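Long-range contacts in nitrite oxidoreductase subunit B (Kuenenia stuttgartiensis, PDB 7B04), which probably relays electrons through its four iron-sulfur clusters, next to a heme b, as the electron-transfer subunit of an anammox nitrite oxidoreductase: residues A[11-16]-A[178-183]; A[292-297]-A[317-322]. One frame throughout, in Å; residues are numbered along the deposited sequence.

Both contacts are buried, and each also meets subunit A, but they join different elements and share none; their nearest atoms are about 6 Å apart. Contact 1, about 18 Å from the centre of the chain, brings the N-terminal strand 11-14 and the residues after it against the cysteine loop that ligates one [4Fe-4S] cluster. Its packing is mainly aromatic and apolar. Contact 2 lies deeper, about 11 Å from that centre, and sets the loop after strand 291-292 against the C-terminal end of helix 313-320. There, a backbone hydrogen bond to a carbonyl at the helix end adds to the apolar packing.

Contact 1. Residues A[11-16]-A[178-183]; sequences RRMEYP and CTYPGC. With SF4 (iron/sulfur cluster), chain Z.
Tyr15 and Tyr180 meet in a T-shaped (edge-to-face) pair: the edge of the Tyr180 ring points at the face of Tyr15, with the planes inclined at 65° and the centroids of the Tyr15 and Tyr180 rings 5.5 Å apart. Tyr180 CB lies over the middle of the same face, 3.8 Å from the Tyr15 centroid and 12° off the ring normal, which makes it a CH-pi contact. Because CG of Tyr15 is anti to the backbone N (chi1 -156°), the ring reaches across the gap to present one face to Tyr180 and its hydroxyl end to Pro181, whose CD is 3.5 Å from Tyr15 OH. Pro16 CD packs on the opposite face of Tyr15, and Phe117 adds a second edge-to-face partner.

Met13 SD lies obliquely to the Tyr180 ring, 5.2 Å from its centroid, a Met-aromatic contact, and Met13 CE packs near Tyr180 CD2. The hydroxyl of Tyr180 is hydrogen-bonded to His5 O on strand 3-6, which pairs with strand 11-14, and so joins the cysteine loop to the same N-terminal hairpin by a polar bond. Leu41 of subunit A packs on both Tyr15 and Pro181.

Beyond this aromatic layer lies the cluster. Cys178 SG binds the iron FE2 at 2.3 Å and Cys183 SG binds the iron FE4 at 2.3 Å; Cys175 and Cys218 complete the set of ligands, in a ferredoxin-type site. Pro181 is the N-cap of helix 182-186, and Gly182 N faces the cluster sulfide S3 at 3.3 Å. Pro181 thus has the Tyr15 side chain beside its CD and the cluster beside its CB. Ring, CH-pi and Met-aromatic contacts thus give a largely aromatic packing beside the cysteine loop, with the Tyr180 hydroxyl satisfied by His5 O.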
ATOM      1  N   ARG A  11     -14.516  -5.919  38.299  1.00 41.29           N
ATOM      2  CA  ARG A  11     -15.148  -5.032  39.260  1.00 35.83           C
ATOM      3  C   ARG A  11     -16.552  -4.740  38.753  1.00 40.64           C
ATOM      4  O   ARG A  11     -16.886  -5.028  37.603  1.00 46.32           O
ATOM      5  CB  ARG A  11     -14.288  -3.763  39.435  1.00 36.62           C
ATOM      6  CG  ARG A  11     -14.990  -2.484  39.892  1.00 37.12           C
ATOM      7  CD  ARG A  11     -13.997  -1.424  40.356  1.00 41.31           C
ATOM      8  NE  ARG A  11     -13.310  -0.761  39.250  1.00 43.64           N
ATOM      9  CZ  ARG A  11     -13.849   0.196  38.500  1.00 49.84           C
ATOM     10  NH1 ARG A  11     -15.090   0.603  38.725  1.00 45.39           N
ATOM     11  NH2 ARG A  11     -13.144   0.747  37.521  1.00 49.17           N
ATOM     12  N   ARG A  12     -17.395  -4.208  39.628  1.00 37.78           N
ATOM     13  CA  ARG A  12     -18.707  -3.722  39.234  1.00 32.12           C
ATOM     14  C   ARG A  12     -18.597  -2.241  38.889  1.00 35.78           C
ATOM     15  O   ARG A  12     -17.948  -1.476  39.610  1.00 34.53           O
ATOM     16  CB  ARG A  12     -19.747  -3.995  40.325  1.00 29.53           C
ATOM     17  CG  ARG A  12     -20.252  -5.430  40.215  1.00 36.17           C
ATOM     18  CD  ARG A  12     -21.164  -5.847  41.349  1.00 43.43           C
ATOM     19  NE  ARG A  12     -22.451  -5.163  41.302  1.00 45.77           N
ATOM     20  CZ  ARG A  12     -23.460  -5.511  40.508  1.00 45.39           C
ATOM     21  NH1 ARG A  12     -23.341  -6.540  39.678  1.00 33.64           N
ATOM     22  NH2 ARG A  12     -24.590  -4.821  40.542  1.00 49.25           N
ATOM     23  N   MET A  13     -19.267  -1.842  37.811  1.00 42.57           N
ATOM     24  CA  MET A  13     -19.059  -0.567  37.142  1.00 36.61           C
ATOM     25  C   MET A  13     -20.343   0.247  37.119  1.00 39.62           C
ATOM     26  O   MET A  13     -21.446  -0.291  37.242  1.00 43.43           O
ATOM     27  CB  MET A  13     -18.569  -0.807  35.712  1.00 38.31           C
ATOM     28  CG  MET A  13     -18.150   0.433  34.963  1.00 40.18           C
ATOM     29  SD  MET A  13     -18.438   0.136  33.216  1.00 48.50           S
ATOM     30  CE  MET A  13     -17.379  -1.246  33.020  1.00 32.10           C
ATOM     31  N   GLU A  14     -20.195   1.560  36.958  1.00 44.41           N
ATOM     32  CA  GLU A  14     -21.338   2.464  36.890  1.00 46.35           C
ATOM     33  C   GLU A  14     -21.744   2.670  35.435  1.00 45.23           C
ATOM     34  O   GLU A  14     -20.931   3.111  34.615  1.00 45.98           O
ATOM     35  CB  GLU A  14     -21.013   3.805  37.543  1.00 43.19           C
ATOM     36  CG  GLU A  14     -22.192   4.778  37.568  1.00 48.41           C
ATOM     37  CD  GLU A  14     -23.169   4.480  38.701  0.51 53.48           C
ATOM     38  OE1 GLU A  14     -24.374   4.777  38.551  1.00 55.69           O
ATOM     39  OE2 GLU A  14     -22.723   3.973  39.752  1.00 57.85           O
ATOM     40  N   TYR A  15     -23.006   2.377  35.131  1.00 40.77           N
ATOM     41  CA  TYR A  15     -23.581   2.522  33.802  1.00 33.08           C
ATOM     42  C   TYR A  15     -25.022   3.006  33.932  1.00 33.21           C
ATOM     43  O   TYR A  15     -25.692   2.711  34.935  1.00 43.40           O
ATOM     44  CB  TYR A  15     -23.536   1.200  33.015  1.00 33.95           C
ATOM     45  CG  TYR A  15     -23.564   1.412  31.530  1.00 35.93           C
ATOM     46  CD1 TYR A  15     -22.591   2.183  30.901  1.00 31.24           C
ATOM     47  CD2 TYR A  15     -24.583   0.888  30.755  1.00 27.41           C
ATOM     48  CE1 TYR A  15     -22.628   2.408  29.536  1.00 36.78           C
ATOM     49  CE2 TYR A  15     -24.625   1.104  29.385  1.00 32.25           C
ATOM     50  CZ  TYR A  15     -23.646   1.864  28.781  1.00 35.06           C
ATOM     51  OH  TYR A  15     -23.693   2.076  27.421  1.00 34.33           O
ATOM     52  N   PRO A  16     -25.509   3.791  32.953  1.00 30.96           N
ATOM     53  CA  PRO A  16     -26.914   4.246  33.016  1.00 31.72           C
ATOM     54  C   PRO A  16     -27.940   3.125  32.983  1.00 32.56           C
ATOM     55  O   PRO A  16     -29.009   3.258  33.600  1.00 31.50           O
ATOM     56  CB  PRO A  16     -27.033   5.141  31.776  1.00 26.15           C
ATOM     57  CG  PRO A  16     -25.643   5.626  31.564  1.00 27.15           C
ATOM     58  CD  PRO A  16     -24.774   4.461  31.863  1.00 28.40           C
ATOM     59  N   CYS A 178     -19.041  -2.600  22.113  1.00 31.40           N
ATOM     60  CA  CYS A 178     -18.839  -2.799  23.534  1.00 32.63           C
ATOM     61  C   CYS A 178     -20.105  -3.306  24.216  1.00 29.42           C
ATOM     62  O   CYS A 178     -21.232  -3.043  23.790  1.00 30.67           O
ATOM     63  CB  CYS A 178     -18.376  -1.489  24.166  1.00 35.63           C
ATOM     64  SG  CYS A 178     -17.058  -0.649  23.241  1.00 33.47           S
ATOM     65  N   THR A 179     -19.891  -4.061  25.296  1.00 32.37           N
ATOM     66  CA  THR A 179     -20.994  -4.505  26.144  1.00 32.07           C
ATOM     67  C   THR A 179     -21.667  -3.322  26.827  1.00 30.45           C
ATOM     68  O   THR A 179     -22.896  -3.286  26.961  1.00 29.96           O
ATOM     69  CB  THR A 179     -20.485  -5.510  27.180  1.00 27.25           C
ATOM     70  OG1 THR A 179     -19.656  -6.482  26.534  1.00 27.09           O
ATOM     71  CG2 THR A 179     -21.668  -6.232  27.835  1.00 34.54           C
ATOM     72  N   TYR A 180     -20.874  -2.356  27.282  1.00 30.68           N
ATOM     73  CA  TYR A 180     -21.373  -1.125  27.898  1.00 35.59           C
ATOM     74  C   TYR A 180     -20.828   0.054  27.103  1.00 32.72           C
ATOM     75  O   TYR A 180     -19.959   0.797  27.583  1.00 31.45           O
ATOM     76  CB  TYR A 180     -20.952  -1.020  29.366  1.00 32.19           C
ATOM     77  CG  TYR A 180     -21.248  -2.257  30.184  1.00 28.01           C
ATOM     78  CD1 TYR A 180     -22.528  -2.516  30.661  1.00 34.02           C
ATOM     79  CD2 TYR A 180     -20.248  -3.174  30.473  1.00 30.18           C
ATOM     80  CE1 TYR A 180     -22.798  -3.658  31.405  1.00 33.41           C
ATOM     81  CE2 TYR A 180     -20.513  -4.309  31.210  1.00 38.13           C
ATOM     82  CZ  TYR A 180     -21.788  -4.547  31.673  1.00 36.89           C
ATOM     83  OH  TYR A 180     -22.052  -5.680  32.408  1.00 31.66           O
ATOM     84  N   PRO A 181     -21.313   0.253  25.873  1.00 27.41           N
ATOM     85  CA  PRO A 181     -20.727   1.289  25.014  1.00 29.58           C
ATOM     86  C   PRO A 181     -21.036   2.685  25.521  1.00 35.89           C
ATOM     87  O   PRO A 181     -22.137   2.969  25.998  1.00 37.31           O
ATOM     88  CB  PRO A 181     -21.370   1.029  23.650  1.00 32.39           C
ATOM     89  CG  PRO A 181     -22.642   0.347  23.962  1.00 27.73           C
ATOM     90  CD  PRO A 181     -22.455  -0.423  25.231  1.00 28.57           C
ATOM     91  N   GLY A 182     -20.035   3.563  25.420  1.00 38.56           N
ATOM     92  CA  GLY A 182     -20.236   4.949  25.802  1.00 36.80           C
ATOM     93  C   GLY A 182     -21.174   5.683  24.870  1.00 32.73           C
ATOM     94  O   GLY A 182     -21.928   6.556  25.306  1.00 41.66           O
ATOM     95  N   CYS A 183     -21.142   5.345  23.578  1.00 31.85           N
ATOM     96  CA  CYS A 183     -22.026   5.997  22.615  1.00 34.96           C
ATOM     97  C   CYS A 183     -23.491   5.710  22.921  1.00 38.11           C
ATOM     98  O   CYS A 183     -24.335   6.612  22.854  1.00 35.48           O
ATOM     99  CB  CYS A 183     -21.678   5.546  21.196  1.00 30.58           C
ATOM    100  SG  CYS A 183     -21.816   3.764  20.924  1.00 37.45           S
TER
HETATM  101 FE1  SF4 Z 502     -17.353   3.347  20.639  1.00 53.04          FE
HETATM  102 FE2  SF4 Z 502     -17.906   1.007  21.946  1.00 56.43          FE
HETATM  103 FE3  SF4 Z 502     -18.180   1.151  19.226  1.00 45.90          FE
HETATM  104 FE4  SF4 Z 502     -19.940   2.479  20.852  1.00 54.47          FE
HETATM  105  S1  SF4 Z 502     -19.648   0.221  20.699  1.00 43.57           S
HETATM  106  S2  SF4 Z 502     -18.922   3.295  18.985  1.00 27.20           S
HETATM  107  S3  SF4 Z 502     -18.559   3.106  22.559  1.00 43.33           S
HETATM  108  S4  SF4 Z 502     -16.249   1.363  20.421  1.00 34.69           S

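Contact 2. Residues A[292-297]-A[317-322]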
ATOM      1  N   PRO A 292      -8.304  -7.045  25.509  1.00 34.80           N
ATOM      2  CA  PRO A 292      -9.059  -5.908  24.973  1.00 33.29           C
ATOM      3  C   PRO A 292      -8.218  -4.641  24.907  1.00 29.59           C
ATOM      4  O   PRO A 292      -7.223  -4.477  25.615  1.00 32.21           O
ATOM      5  CB  PRO A 292     -10.211  -5.749  25.972  1.00 35.04           C
ATOM      6  CG  PRO A 292      -9.660  -6.275  27.251  1.00 31.96           C
ATOM      7  CD  PRO A 292      -8.742  -7.405  26.870  1.00 30.76           C
ATOM      8  N   LEU A 293      -8.649  -3.735  24.033  1.00 28.73           N
ATOM      9  CA  LEU A 293      -7.976  -2.457  23.835  1.00 30.46           C
ATOM     10  C   LEU A 293      -8.472  -1.445  24.861  1.00 31.89           C
ATOM     11  O   LEU A 293      -9.664  -1.122  24.895  1.00 36.35           O
ATOM     12  CB  LEU A 293      -8.217  -1.941  22.418  1.00 25.08           C
ATOM     13  CG  LEU A 293      -7.617  -0.574  22.095  1.00 25.72           C
ATOM     14  CD1 LEU A 293      -6.102  -0.638  22.177  1.00 27.77           C
ATOM     15  CD2 LEU A 293      -8.065  -0.099  20.722  1.00 28.48           C
ATOM     16  N   TYR A 294      -7.546  -0.931  25.674  1.00 31.29           N
ATOM     17  CA  TYR A 294      -7.806   0.048  26.723  1.00 31.52           C
ATOM     18  C   TYR A 294      -9.039  -0.323  27.545  1.00 37.84           C
ATOM     19  O   TYR A 294     -10.063   0.367  27.470  1.00 39.78           O
ATOM     20  CB  TYR A 294      -7.977   1.447  26.126  1.00 29.41           C
ATOM     21  CG  TYR A 294      -6.714   2.044  25.530  1.00 35.31           C
ATOM     22  CD1 TYR A 294      -5.643   2.408  26.335  1.00 34.08           C
ATOM     23  CD2 TYR A 294      -6.599   2.255  24.160  1.00 33.22           C
ATOM     24  CE1 TYR A 294      -4.493   2.956  25.798  1.00 38.50           C
ATOM     25  CE2 TYR A 294      -5.451   2.803  23.612  1.00 30.35           C
ATOM     26  CZ  TYR A 294      -4.401   3.152  24.436  1.00 35.56           C
ATOM     27  OH  TYR A 294      -3.257   3.697  23.900  1.00 33.50           O
ATOM     28  N   PRO A 295      -8.977  -1.385  28.356  1.00 37.44           N
ATOM     29  CA  PRO A 295     -10.093  -1.669  29.264  1.00 38.04           C
ATOM     30  C   PRO A 295     -10.260  -0.613  30.331  1.00 37.54           C
ATOM     31  O   PRO A 295     -11.288  -0.610  31.018  1.00 35.61           O
ATOM     32  CB  PRO A 295      -9.723  -3.027  29.871  1.00 30.76           C
ATOM     33  CG  PRO A 295      -8.233  -3.067  29.799  1.00 36.22           C
ATOM     34  CD  PRO A 295      -7.852  -2.319  28.546  1.00 34.38           C
ATOM     35  N   GLN A 296      -9.282   0.282  30.492  1.00 36.44           N
ATOM     36  CA  GLN A 296      -9.400   1.402  31.426  1.00 35.76           C
ATOM     37  C   GLN A 296     -10.664   2.209  31.190  1.00 40.70           C
ATOM     38  O   GLN A 296     -11.290   2.677  32.150  1.00 39.97           O
ATOM     39  CB  GLN A 296      -8.196   2.326  31.273  1.00 37.48           C
ATOM     40  CG  GLN A 296      -6.842   1.711  31.544  1.00 45.12           C
ATOM     41  CD  GLN A 296      -6.135   1.283  30.274  1.00 48.80           C
ATOM     42  OE1 GLN A 296      -6.253   1.937  29.247  1.00 52.64           O
ATOM     43  NE2 GLN A 296      -5.400   0.172  30.339  1.00 47.97           N
ATOM     44  N   PHE A 297     -11.055   2.361  29.924  1.00 38.95           N
ATOM     45  CA  PHE A 297     -12.217   3.174  29.582  1.00 34.04           C
ATOM     46  C   PHE A 297     -13.508   2.633  30.189  1.00 38.95           C
ATOM     47  O   PHE A 297     -14.406   3.416  30.529  1.00 38.81           O
ATOM     48  CB  PHE A 297     -12.320   3.290  28.065  1.00 38.44           C
ATOM     49  CG  PHE A 297     -11.149   4.008  27.436  1.00 33.17           C
ATOM     50  CD1 PHE A 297     -10.383   4.894  28.179  1.00 34.86           C
ATOM     51  CD2 PHE A 297     -10.812   3.792  26.112  1.00 35.72           C
ATOM     52  CE1 PHE A 297      -9.311   5.553  27.611  1.00 35.58           C
ATOM     53  CE2 PHE A 297      -9.742   4.451  25.534  1.00 35.65           C
ATOM     54  CZ  PHE A 297      -8.988   5.334  26.289  1.00 36.26           C
ATOM     55  N   ARG A 317       1.119  -3.249  28.894  1.00 46.85           N
ATOM     56  CA  ARG A 317       0.187  -3.433  30.010  1.00 45.22           C
ATOM     57  C   ARG A 317      -0.792  -2.277  30.126  1.00 42.85           C
ATOM     58  O   ARG A 317      -1.963  -2.488  30.462  1.00 42.80           O
ATOM     59  CB  ARG A 317       0.898  -3.616  31.358  1.00 46.10           C
ATOM     60  CG  ARG A 317       2.208  -4.350  31.378  1.00 50.37           C
ATOM     61  CD  ARG A 317       2.807  -4.232  32.767  1.00 47.73           C
ATOM     62  NE  ARG A 317       4.265  -4.271  32.771  1.00 54.92           N
ATOM     63  CZ  ARG A 317       4.978  -5.391  32.799  1.00 53.42           C
ATOM     64  NH1 ARG A 317       4.361  -6.561  32.818  1.00 47.00           N
ATOM     65  NH2 ARG A 317       6.303  -5.340  32.806  1.00 47.03           N
ATOM     66  N   GLN A 318      -0.328  -1.047  29.904  1.00 38.75           N
ATOM     67  CA  GLN A 318      -1.225   0.094  30.015  1.00 38.97           C
ATOM     68  C   GLN A 318      -2.284   0.088  28.920  1.00 44.81           C
ATOM     69  O   GLN A 318      -3.365   0.655  29.111  1.00 42.58           O
ATOM     70  CB  GLN A 318      -0.412   1.395  29.968  1.00 42.42           C
ATOM     71  CG  GLN A 318      -1.100   2.541  29.241  1.00 40.20           C
ATOM     72  CD  GLN A 318      -0.179   3.695  28.915  1.00 42.28           C
ATOM     73  OE1 GLN A 318       0.393   4.322  29.805  1.00 44.63           O
ATOM     74  NE2 GLN A 318      -0.041   3.992  27.629  1.00 44.82           N
ATOM     75  N   MET A 319      -2.034  -0.618  27.820  1.00 40.20           N
ATOM     76  CA  MET A 319      -2.951  -0.666  26.690  1.00 34.85           C
ATOM     77  C   MET A 319      -3.873  -1.879  26.720  1.00 33.85           C
ATOM     78  O   MET A 319      -5.043  -1.766  26.345  1.00 33.28           O
ATOM     79  CB  MET A 319      -2.166  -0.654  25.374  1.00 35.14           C
ATOM     80  CG  MET A 319      -3.038  -0.685  24.134  1.00 34.11           C
ATOM     81  SD  MET A 319      -2.091  -0.627  22.604  1.00 40.40           S
ATOM     82  CE  MET A 319      -1.707   1.120  22.506  1.00 33.77           C
ATOM     83  N   PHE A 320      -3.380  -3.034  27.169  1.00 36.92           N
ATOM     84  CA  PHE A 320      -4.157  -4.269  27.137  1.00 36.59           C
ATOM     85  C   PHE A 320      -4.383  -4.872  28.519  1.00 39.05           C
ATOM     86  O   PHE A 320      -4.935  -5.974  28.616  1.00 43.09           O
ATOM     87  CB  PHE A 320      -3.474  -5.304  26.237  1.00 31.46           C
ATOM     88  CG  PHE A 320      -3.281  -4.844  24.821  1.00 39.25           C
ATOM     89  CD1 PHE A 320      -4.363  -4.713  23.966  1.00 33.83           C
ATOM     90  CD2 PHE A 320      -2.014  -4.552  24.342  1.00 42.29           C
ATOM     91  CE1 PHE A 320      -4.185  -4.295  22.661  1.00 39.04           C
ATOM     92  CE2 PHE A 320      -1.830  -4.134  23.038  1.00 38.61           C
ATOM     93  CZ  PHE A 320      -2.916  -4.004  22.196  1.00 42.42           C
ATOM     94  N   GLY A 321      -3.980  -4.188  29.585  1.00 41.17           N
ATOM     95  CA  GLY A 321      -4.163  -4.699  30.923  1.00 44.40           C
ATOM     96  C   GLY A 321      -2.989  -5.539  31.385  1.00 47.04           C
ATOM     97  O   GLY A 321      -1.951  -5.616  30.724  1.00 40.56           O
ATOM     98  N   PRO A 322      -3.143  -6.208  32.532  1.00 49.42           N
ATOM     99  CA  PRO A 322      -2.015  -6.952  33.112  1.00 41.49           C
ATOM    100  C   PRO A 322      -1.773  -8.319  32.494  1.00 40.10           C
ATOM    101  O   PRO A 322      -0.720  -8.915  32.757  1.00 35.79           O
ATOM    102  CB  PRO A 322      -2.415  -7.085  34.586  1.00 38.22           C
ATOM    103  CG  PRO A 322      -3.903  -7.080  34.562  1.00 40.04           C
ATOM    104  CD  PRO A 322      -4.321  -6.197  33.417  1.00 45.39           C
TER
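Met319 inserts its side chain between two aromatic rings and beside Leu293. Its chain is extended through CG and SD (chi1 -179°), which carries CG over the face of Tyr294, 4.2 Å from the ring centroid, while the same CG lies over the centre of its neighbour Phe320's ring. A bend at chi3 (-79°) then turns CE back to the phenol end, 3.9 Å from Tyr294 CZ; SD sits obliquely to that ring in a Met-aromatic contact. Leu293 CD1 closes on Met319 CG at 3.6 Å and touches the Phe320 ring at CE1, 4.2 Å away.

The backbones also meet directly. Tyr294 N donates to Met319 O at 2.7 Å. Pro292 O receives a CA-H...O contact from Phe320, 3.4 Å from its CA, and also lies at the edge of the Phe320 ring. Gln296, bent at chi2 (98°), swings its amide toward Gln318 O; the modelled NE2 bond is implausibly short, so its detail is doubtful.

Helix 313-320 ends here, with Gly321 leaving it at positive phi. On the loop side, Tyr220, from the pocket of a [4Fe-4S] cluster, hydrogen-bonds through its hydroxyl to Leu293 O and Tyr294 O; Gln318 OE1 accepts from Leu1143 N of subunit A. A carbonyl at the helix's C-terminal end, where the dipole would leave some negative character, thus obtains a buried N-H donor from the loop, with the Met319 side chain packed between the Tyr294 and Phe320 rings nearby.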